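Local coordinates for protein transcription termination factor FttA (Methanosarcina mazei, PDB 2XR1) that probably terminates transcription by cutting nascent RNA where it leaves RNA polymerase, acting as a homodimeric zinc-dependent endonuclease and 5'-3' exonuclease, at residues 238-243 and 263-268; 173-178 and 205-210. All blocks are in the same frame, centred on the assembly; numbering follows the deposited sequence.

Contact 1. Residues 238-243 and 263-268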
ATOM      1  N   ILE B 238      -2.649   1.688 -14.039  1.00 41.17           N
ATOM      2  CA  ILE B 238      -2.161   0.337 -14.186  1.00 37.67           C
ATOM      3  C   ILE B 238      -1.620   0.067 -15.597  1.00 37.35           C
ATOM      4  O   ILE B 238      -2.366   0.025 -16.553  1.00 37.98           O
ATOM      5  CB  ILE B 238      -3.226  -0.735 -13.862  1.00 36.12           C
ATOM      6  CG1 ILE B 238      -3.907  -0.463 -12.521  1.00 36.34           C
ATOM      7  CG2 ILE B 238      -2.571  -2.059 -13.828  1.00 31.15           C
ATOM      8  CD1 ILE B 238      -3.037  -0.691 -11.328  1.00 33.61           C
ATOM      9  N   ASP B 239      -0.322  -0.202 -15.694  1.00 36.19           N
ATOM     10  CA  ASP B 239       0.314  -0.490 -16.956  1.00 36.41           C
ATOM     11  C   ASP B 239      -0.144  -1.803 -17.605  1.00 34.18           C
ATOM     12  O   ASP B 239      -0.288  -1.875 -18.843  1.00 34.25           O
ATOM     13  CB  ASP B 239       1.823  -0.471 -16.778  1.00 36.76           C
ATOM     14  CG  ASP B 239       2.356   0.939 -16.444  1.00 43.24           C
ATOM     15  OD1 ASP B 239       1.835   1.594 -15.472  1.00 49.43           O
ATOM     16  OD2 ASP B 239       3.285   1.419 -17.178  1.00 49.03           O
ATOM     17  N   ALA B 240      -0.374  -2.836 -16.791  1.00 31.54           N
ATOM     18  CA  ALA B 240      -0.770  -4.145 -17.334  1.00 29.79           C
ATOM     19  C   ALA B 240      -1.417  -5.058 -16.324  1.00 28.24           C
ATOM     20  O   ALA B 240      -1.283  -4.891 -15.144  1.00 28.37           O
ATOM     21  CB  ALA B 240       0.408  -4.826 -17.943  1.00 28.51           C
ATOM     22  N   VAL B 241      -2.151  -6.025 -16.824  1.00 27.64           N
ATOM     23  CA  VAL B 241      -2.695  -7.086 -16.016  1.00 26.64           C
ATOM     24  C   VAL B 241      -2.083  -8.360 -16.570  1.00 26.61           C
ATOM     25  O   VAL B 241      -2.073  -8.559 -17.777  1.00 26.99           O
ATOM     26  CB  VAL B 241      -4.261  -7.098 -16.063  1.00 27.64           C
ATOM     27  CG1 VAL B 241      -4.815  -8.302 -15.381  1.00 25.40           C
ATOM     28  CG2 VAL B 241      -4.830  -5.796 -15.384  1.00 26.00           C
ATOM     29  N   ILE B 242      -1.522  -9.193 -15.693  1.00 26.22           N
ATOM     30  CA  ILE B 242      -1.070 -10.501 -16.100  1.00 26.05           C
ATOM     31  C   ILE B 242      -2.015 -11.567 -15.560  1.00 25.91           C
ATOM     32  O   ILE B 242      -2.354 -11.563 -14.400  1.00 27.67           O
ATOM     33  CB  ILE B 242       0.369 -10.738 -15.674  1.00 25.48           C
ATOM     34  CG1 ILE B 242       1.311  -9.996 -16.631  1.00 27.73           C
ATOM     35  CG2 ILE B 242       0.735 -12.207 -15.754  1.00 24.47           C
ATOM     36  CD1 ILE B 242       1.489  -8.551 -16.372  1.00 25.94           C
ATOM     37  N   VAL B 243      -2.442 -12.480 -16.404  1.00 25.46           N
ATOM     38  CA  VAL B 243      -3.245 -13.611 -15.980  1.00 24.73           C
ATOM     39  C   VAL B 243      -2.328 -14.840 -16.042  1.00 24.41           C
ATOM     40  O   VAL B 243      -1.805 -15.211 -17.104  1.00 24.73           O
ATOM     41  CB  VAL B 243      -4.470 -13.785 -16.894  1.00 25.45           C
ATOM     42  CG1 VAL B 243      -5.228 -15.008 -16.520  1.00 25.10           C
ATOM     43  CG2 VAL B 243      -5.395 -12.518 -16.865  1.00 25.27           C
ATOM     44  N   GLU B 263      -8.132   0.291 -19.181  1.00 42.28           N
ATOM     45  CA  GLU B 263      -8.041   0.298 -20.643  1.00 44.21           C
ATOM     46  C   GLU B 263      -6.661  -0.116 -21.212  1.00 42.55           C
ATOM     47  O   GLU B 263      -6.331   0.183 -22.362  1.00 44.10           O
ATOM     48  CB  GLU B 263      -8.512   1.677 -21.163  1.00 47.81           C
ATOM     49  CG  GLU B 263      -9.951   1.613 -21.706  1.00 52.81           C
ATOM     50  CD  GLU B 263     -10.616   2.953 -21.904  1.00 61.16           C
ATOM     51  OE1 GLU B 263      -9.958   4.002 -21.717  1.00 66.46           O
ATOM     52  OE2 GLU B 263     -11.817   2.967 -22.263  1.00 64.71           O
ATOM     53  N   GLY B 264      -5.869  -0.810 -20.396  1.00 40.00           N
ATOM     54  CA  GLY B 264      -4.599  -1.347 -20.828  1.00 38.52           C
ATOM     55  C   GLY B 264      -4.719  -2.830 -21.231  1.00 37.04           C
ATOM     56  O   GLY B 264      -5.822  -3.362 -21.400  1.00 37.54           O
ATOM     57  N   PRO B 265      -3.569  -3.503 -21.382  1.00 34.83           N
ATOM     58  CA  PRO B 265      -3.503  -4.851 -21.853  1.00 33.19           C
ATOM     59  C   PRO B 265      -3.653  -5.897 -20.757  1.00 31.68           C
ATOM     60  O   PRO B 265      -3.388  -5.627 -19.586  1.00 31.16           O
ATOM     61  CB  PRO B 265      -2.107  -4.923 -22.401  1.00 33.18           C
ATOM     62  CG  PRO B 265      -1.335  -3.994 -21.533  1.00 33.25           C
ATOM     63  CD  PRO B 265      -2.232  -2.915 -21.172  1.00 34.13           C
ATOM     64  N   VAL B 266      -4.083  -7.092 -21.163  1.00 30.67           N
ATOM     65  CA  VAL B 266      -4.092  -8.261 -20.327  1.00 28.29           C
ATOM     66  C   VAL B 266      -3.136  -9.229 -21.004  1.00 27.81           C
ATOM     67  O   VAL B 266      -3.336  -9.561 -22.181  1.00 28.99           O
ATOM     68  CB  VAL B 266      -5.493  -8.883 -20.279  1.00 28.68           C
ATOM     69  CG1 VAL B 266      -5.453 -10.133 -19.442  1.00 27.43           C
ATOM     70  CG2 VAL B 266      -6.495  -7.901 -19.773  1.00 28.00           C
ATOM     71  N   TYR B 267      -2.086  -9.662 -20.305  1.00 26.73           N
ATOM     72  CA  TYR B 267      -1.066 -10.554 -20.913  1.00 25.92           C
ATOM     73  C   TYR B 267      -1.243 -11.933 -20.325  1.00 25.35           C
ATOM     74  O   TYR B 267      -1.334 -12.060 -19.109  1.00 24.07           O
ATOM     75  CB  TYR B 267       0.357 -10.124 -20.609  1.00 25.26           C
ATOM     76  CG  TYR B 267       0.755  -8.842 -21.229  1.00 24.89           C
ATOM     77  CD1 TYR B 267       1.080  -8.783 -22.561  1.00 27.09           C
ATOM     78  CD2 TYR B 267       0.822  -7.687 -20.473  1.00 25.08           C
ATOM     79  CE1 TYR B 267       1.445  -7.593 -23.155  1.00 28.25           C
ATOM     80  CE2 TYR B 267       1.178  -6.479 -21.045  1.00 27.06           C
ATOM     81  CZ  TYR B 267       1.469  -6.437 -22.389  1.00 27.69           C
ATOM     82  OH  TYR B 267       1.783  -5.253 -22.967  1.00 28.53           O
ATOM     83  N   CYS B 268      -1.294 -12.948 -21.206  1.00 26.04           N
ATOM     84  CA  CYS B 268      -1.396 -14.348 -20.801  1.00 25.91           C
ATOM     85  C   CYS B 268      -0.964 -15.238 -21.934  1.00 26.56           C
ATOM     86  O   CYS B 268      -0.640 -14.753 -22.972  1.00 27.50           O
ATOM     87  CB  CYS B 268      -2.817 -14.703 -20.439  1.00 26.09           C
ATOM     88  SG  CYS B 268      -3.867 -14.584 -21.867  1.00 29.03           S
TER
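Val241 and Tyr267 sit at the middle of a parallel strand pair, 240-242 beside 266-268. Three backbone hydrogen bonds join the strands. Val241 N donates to Pro265 O at 3.1 Å. Tyr267 N donates to Val241 O at 2.8 Å, and Val243 N to Tyr267 O at 3.0 Å. Tyr267 thus uses both its N-H and its carbonyl on the neighbouring strand.

Side chains meet on both faces of the sheet. On one face the Tyr267 ring lies beside Ala240, whose CB touches the ring edge in plane, 3.6 Å from CE2. Tyr267 CG is anti to its carbonyl carbon (chi1 -67°), which turns the ring back along the strand toward Ala240. Ile242 packs on the base of the same side chain, with CG1 4.1 Å from Tyr267 CB. On the other face Val243 CG2 meets Val266 CG1 at 3.5 Å. Before the strand, Pro265 CD rests 3.2 Å from Asp239 O.

Helix 254-259 covers the valine face through Val254, Leu257 and Phe258. Strands 208-211 and 308-310 flank the pair, and Ile209 and Ile309 pack on the tyrosine face. The connection between the two strands holds two short helices, 248-251 and 254-259, and carries four zinc ligands, His245, His247, Asp249 and His250. This is a beta-alpha-beta crossover of the metallo-beta-lactamase fold, with the HxHxDH zinc-binding motif just after its first strand.

Contact 2. Residues 173-178 and 205-210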
ATOM      1  N   ILE B 173       4.088   1.750 -23.299  1.00 41.33           N
ATOM      2  CA  ILE B 173       5.240   0.915 -22.974  1.00 39.27           C
ATOM      3  C   ILE B 173       6.552   1.674 -23.239  1.00 42.17           C
ATOM      4  O   ILE B 173       7.491   1.609 -22.449  1.00 41.99           O
ATOM      5  CB  ILE B 173       5.216  -0.390 -23.744  1.00 37.03           C
ATOM      6  CG1 ILE B 173       4.050  -1.265 -23.261  1.00 34.60           C
ATOM      7  CG2 ILE B 173       6.500  -1.104 -23.554  1.00 35.46           C
ATOM      8  CD1 ILE B 173       3.828  -2.572 -24.019  1.00 28.30           C
ATOM      9  N   HIS B 174       6.601   2.411 -24.338  1.00 45.50           N
ATOM     10  CA  HIS B 174       7.831   3.068 -24.756  1.00 49.09           C
ATOM     11  C   HIS B 174       7.881   4.535 -24.388  1.00 51.69           C
ATOM     12  O   HIS B 174       8.616   5.290 -24.992  1.00 54.38           O
ATOM     13  CB  HIS B 174       8.051   2.871 -26.266  1.00 50.99           C
ATOM     14  CG  HIS B 174       8.164   1.431 -26.649  1.00 51.28           C
ATOM     15  ND1 HIS B 174       7.060   0.639 -26.904  1.00 53.74           N
ATOM     16  CD2 HIS B 174       9.235   0.611 -26.714  1.00 52.91           C
ATOM     17  CE1 HIS B 174       7.449  -0.595 -27.160  1.00 52.49           C
ATOM     18  NE2 HIS B 174       8.764  -0.644 -27.026  1.00 53.99           N
ATOM     19  N   ARG B 175       7.108   4.943 -23.394  1.00 51.92           N
ATOM     20  CA  ARG B 175       7.303   6.239 -22.789  1.00 54.86           C
ATOM     21  C   ARG B 175       8.658   6.193 -22.091  1.00 56.40           C
ATOM     22  O   ARG B 175       9.170   5.104 -21.768  1.00 54.49           O
ATOM     23  CB  ARG B 175       6.180   6.558 -21.804  1.00 53.76           C
ATOM     24  CG  ARG B 175       6.232   5.757 -20.504  1.00 51.93           C
ATOM     25  CD  ARG B 175       5.070   6.081 -19.612  1.00 51.64           C
ATOM     26  NE  ARG B 175       5.104   5.352 -18.338  1.00 48.76           N
ATOM     27  CZ  ARG B 175       4.715   4.092 -18.177  1.00 47.68           C
ATOM     28  NH1 ARG B 175       4.282   3.381 -19.216  1.00 50.88           N
ATOM     29  NH2 ARG B 175       4.771   3.524 -16.987  1.00 44.05           N
ATOM     30  N   GLU B 176       9.247   7.362 -21.875  1.00 60.72           N
ATOM     31  CA  GLU B 176      10.549   7.447 -21.202  1.00 63.09           C
ATOM     32  C   GLU B 176      10.405   7.437 -19.667  1.00 62.66           C
ATOM     33  O   GLU B 176       9.369   7.827 -19.123  1.00 62.80           O
ATOM     34  CB  GLU B 176      11.348   8.669 -21.721  1.00 67.53           C
ATOM     35  CG  GLU B 176      11.884   8.450 -23.184  1.00 70.63           C
ATOM     36  CD  GLU B 176      12.639   9.615 -23.743  1.00 78.07           C
ATOM     37  OE1 GLU B 176      12.860  10.571 -22.962  1.00 82.04           O
ATOM     38  OE2 GLU B 176      13.023   9.573 -24.956  1.00 81.70           O
ATOM     39  N   CYS B 177      11.437   6.933 -18.987  1.00 62.99           N
ATOM     40  CA  CYS B 177      11.486   6.864 -17.521  1.00 62.13           C
ATOM     41  C   CYS B 177      11.619   8.291 -16.995  1.00 65.02           C
ATOM     42  O   CYS B 177      12.174   9.151 -17.684  1.00 68.04           O
ATOM     43  CB  CYS B 177      12.675   6.015 -17.057  1.00 61.34           C
ATOM     44  SG  CYS B 177      12.409   4.203 -17.034  1.00 60.56           S
ATOM     45  N   THR B 178      11.090   8.547 -15.795  1.00 64.54           N
ATOM     46  CA  THR B 178      11.094   9.910 -15.194  1.00 67.27           C
ATOM     47  C   THR B 178      11.465  10.003 -13.698  1.00 66.67           C
ATOM     48  O   THR B 178      11.532  11.109 -13.156  1.00 69.15           O
ATOM     49  CB  THR B 178       9.713  10.607 -15.356  1.00 68.28           C
ATOM     50  OG1 THR B 178       8.664   9.713 -14.947  1.00 65.42           O
ATOM     51  CG2 THR B 178       9.515  11.051 -16.805  1.00 70.12           C
ATOM     52  N   PRO B 205       8.695   2.848  -9.301  1.00 35.17           N
ATOM     53  CA  PRO B 205       8.337   4.254  -9.417  1.00 37.49           C
ATOM     54  C   PRO B 205       7.679   4.614 -10.742  1.00 38.33           C
ATOM     55  O   PRO B 205       6.955   5.623 -10.814  1.00 39.78           O
ATOM     56  CB  PRO B 205       9.682   4.985  -9.253  1.00 39.38           C
ATOM     57  CG  PRO B 205      10.553   4.046  -8.499  1.00 38.27           C
ATOM     58  CD  PRO B 205      10.064   2.640  -8.798  1.00 35.41           C
ATOM     59  N   GLU B 206       7.925   3.812 -11.781  1.00 38.31           N
ATOM     60  CA  GLU B 206       7.395   4.105 -13.127  1.00 39.92           C
ATOM     61  C   GLU B 206       6.188   3.228 -13.444  1.00 38.24           C
ATOM     62  O   GLU B 206       5.472   3.487 -14.387  1.00 39.16           O
ATOM     63  CB  GLU B 206       8.438   3.816 -14.212  1.00 40.86           C
ATOM     64  CG  GLU B 206       9.874   4.294 -13.935  1.00 45.63           C
ATOM     65  CD  GLU B 206      10.106   5.784 -14.196  1.00 53.03           C
ATOM     66  OE1 GLU B 206       9.221   6.455 -14.795  1.00 57.17           O
ATOM     67  OE2 GLU B 206      11.204   6.285 -13.811  1.00 58.69           O
ATOM     68  N   SER B 207       5.962   2.165 -12.697  1.00 36.03           N
ATOM     69  CA  SER B 207       5.091   1.162 -13.210  1.00 34.89           C
ATOM     70  C   SER B 207       4.327   0.408 -12.156  1.00 33.41           C
ATOM     71  O   SER B 207       4.794   0.209 -11.038  1.00 32.59           O
ATOM     72  CB  SER B 207       5.916   0.197 -14.058  1.00 33.95           C
ATOM     73  OG  SER B 207       6.569   0.967 -15.043  1.00 37.22           O
ATOM     74  N   ARG B 208       3.136  -0.006 -12.562  1.00 33.45           N
ATOM     75  CA  ARG B 208       2.224  -0.738 -11.721  1.00 32.94           C
ATOM     76  C   ARG B 208       1.654  -1.851 -12.552  1.00 31.48           C
ATOM     77  O   ARG B 208       1.141  -1.610 -13.638  1.00 32.22           O
ATOM     78  CB  ARG B 208       1.154   0.212 -11.205  1.00 34.72           C
ATOM     79  CG  ARG B 208       1.697   1.152 -10.115  1.00 36.54           C
ATOM     80  CD  ARG B 208       1.086   2.486 -10.165  1.00 42.03           C
ATOM     81  NE  ARG B 208       1.350   3.144 -11.450  1.00 46.53           N
ATOM     82  CZ  ARG B 208       2.396   3.941 -11.733  1.00 48.36           C
ATOM     83  NH1 ARG B 208       3.328   4.215 -10.819  1.00 47.25           N
ATOM     84  NH2 ARG B 208       2.519   4.462 -12.964  1.00 50.58           N
ATOM     85  N   ILE B 209       1.859  -3.069 -12.079  1.00 29.67           N
ATOM     86  CA  ILE B 209       1.499  -4.269 -12.782  1.00 28.29           C
ATOM     87  C   ILE B 209       0.613  -5.010 -11.836  1.00 27.42           C
ATOM     88  O   ILE B 209       0.930  -5.134 -10.676  1.00 25.84           O
ATOM     89  CB  ILE B 209       2.762  -5.165 -13.154  1.00 27.27           C
ATOM     90  CG1 ILE B 209       3.773  -4.349 -13.973  1.00 29.87           C
ATOM     91  CG2 ILE B 209       2.393  -6.310 -14.008  1.00 23.78           C
ATOM     92  CD1 ILE B 209       3.171  -3.614 -15.187  1.00 29.11           C
ATOM     93  N   LEU B 210      -0.489  -5.509 -12.367  1.00 27.84           N
ATOM     94  CA  LEU B 210      -1.428  -6.304 -11.612  1.00 28.51           C
ATOM     95  C   LEU B 210      -1.279  -7.751 -12.029  1.00 27.57           C
ATOM     96  O   LEU B 210      -1.452  -8.053 -13.200  1.00 28.56           O
ATOM     97  CB  LEU B 210      -2.844  -5.795 -11.878  1.00 29.50           C
ATOM     98  CG  LEU B 210      -3.878  -5.806 -10.776  1.00 31.30           C
ATOM     99  CD1 LEU B 210      -3.459  -5.072  -9.521  1.00 28.31           C
ATOM    100  CD2 LEU B 210      -5.087  -5.179 -11.399  1.00 33.61           C
TER
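The loop after helix 159-173 meets the beta-hairpin turn between strands 199-203 and 208-211 of the metallo-beta-lactamase fold. Glu206 and Arg175 carry this surface contact, each reaching across to the other segment.

Thr178 N donates to Glu206 OE1 at 3.0 Å, on the syn side and 23° out of the carboxylate plane. A weak bond runs from the same N to OE2. Thr178 OG1 adds a weak bond to Glu206 OE1 at 3.3 Å. A bend at chi2 (-80°) brings the Glu206 carboxylate to Thr178 N, and Cys177 SG packs 4.0 Å from Glu206 CG. Outside the segments, Ser179 N also donates to OE2, so the carboxylate gathers successive backbone N-H groups of the loop.

Arg175 is extended from CG to NE. Arg175 NH2 reaches Glu206 O at 2.7 Å, and that oxygen lies at the guanidinium edge, nearly in plane. The N-H...O angle is 131°, so the bond is not straight. The same NH2 makes a salt bridge with Asp239, while NH1 bonds to Lys172 O. Ser207 OG is hydrogen-bonded to Asp322 OD1.

The contact is a polar attachment of an irregular loop to a beta-hairpin turn of the metallo-beta-lactamase fold.

Contacts 1 and 2 lie side by side, their centres 13 Å apart. Strands 208-211 and 240-242 are neighbours in one mixed sheet, where Ile242 N lies 2.7 Å from Leu210 O, a probable hydrogen bond. On the tyrosine face, Ile242 CD1 packs 3.4 Å from Ile209 CG2. The Arg175 salt bridge, NH2 to Asp239 OD2 at 2.6 Å, makes one guanidinium serve both contacts. Tyr267 OH also touches Ile173 CD1 at 3.5 Å. The two contacts differ in their relation to the metals. In contact 1 the Val243 side chain is about 10 Å from a zinc ion, whereas contact 2 is remote from the annotated sites.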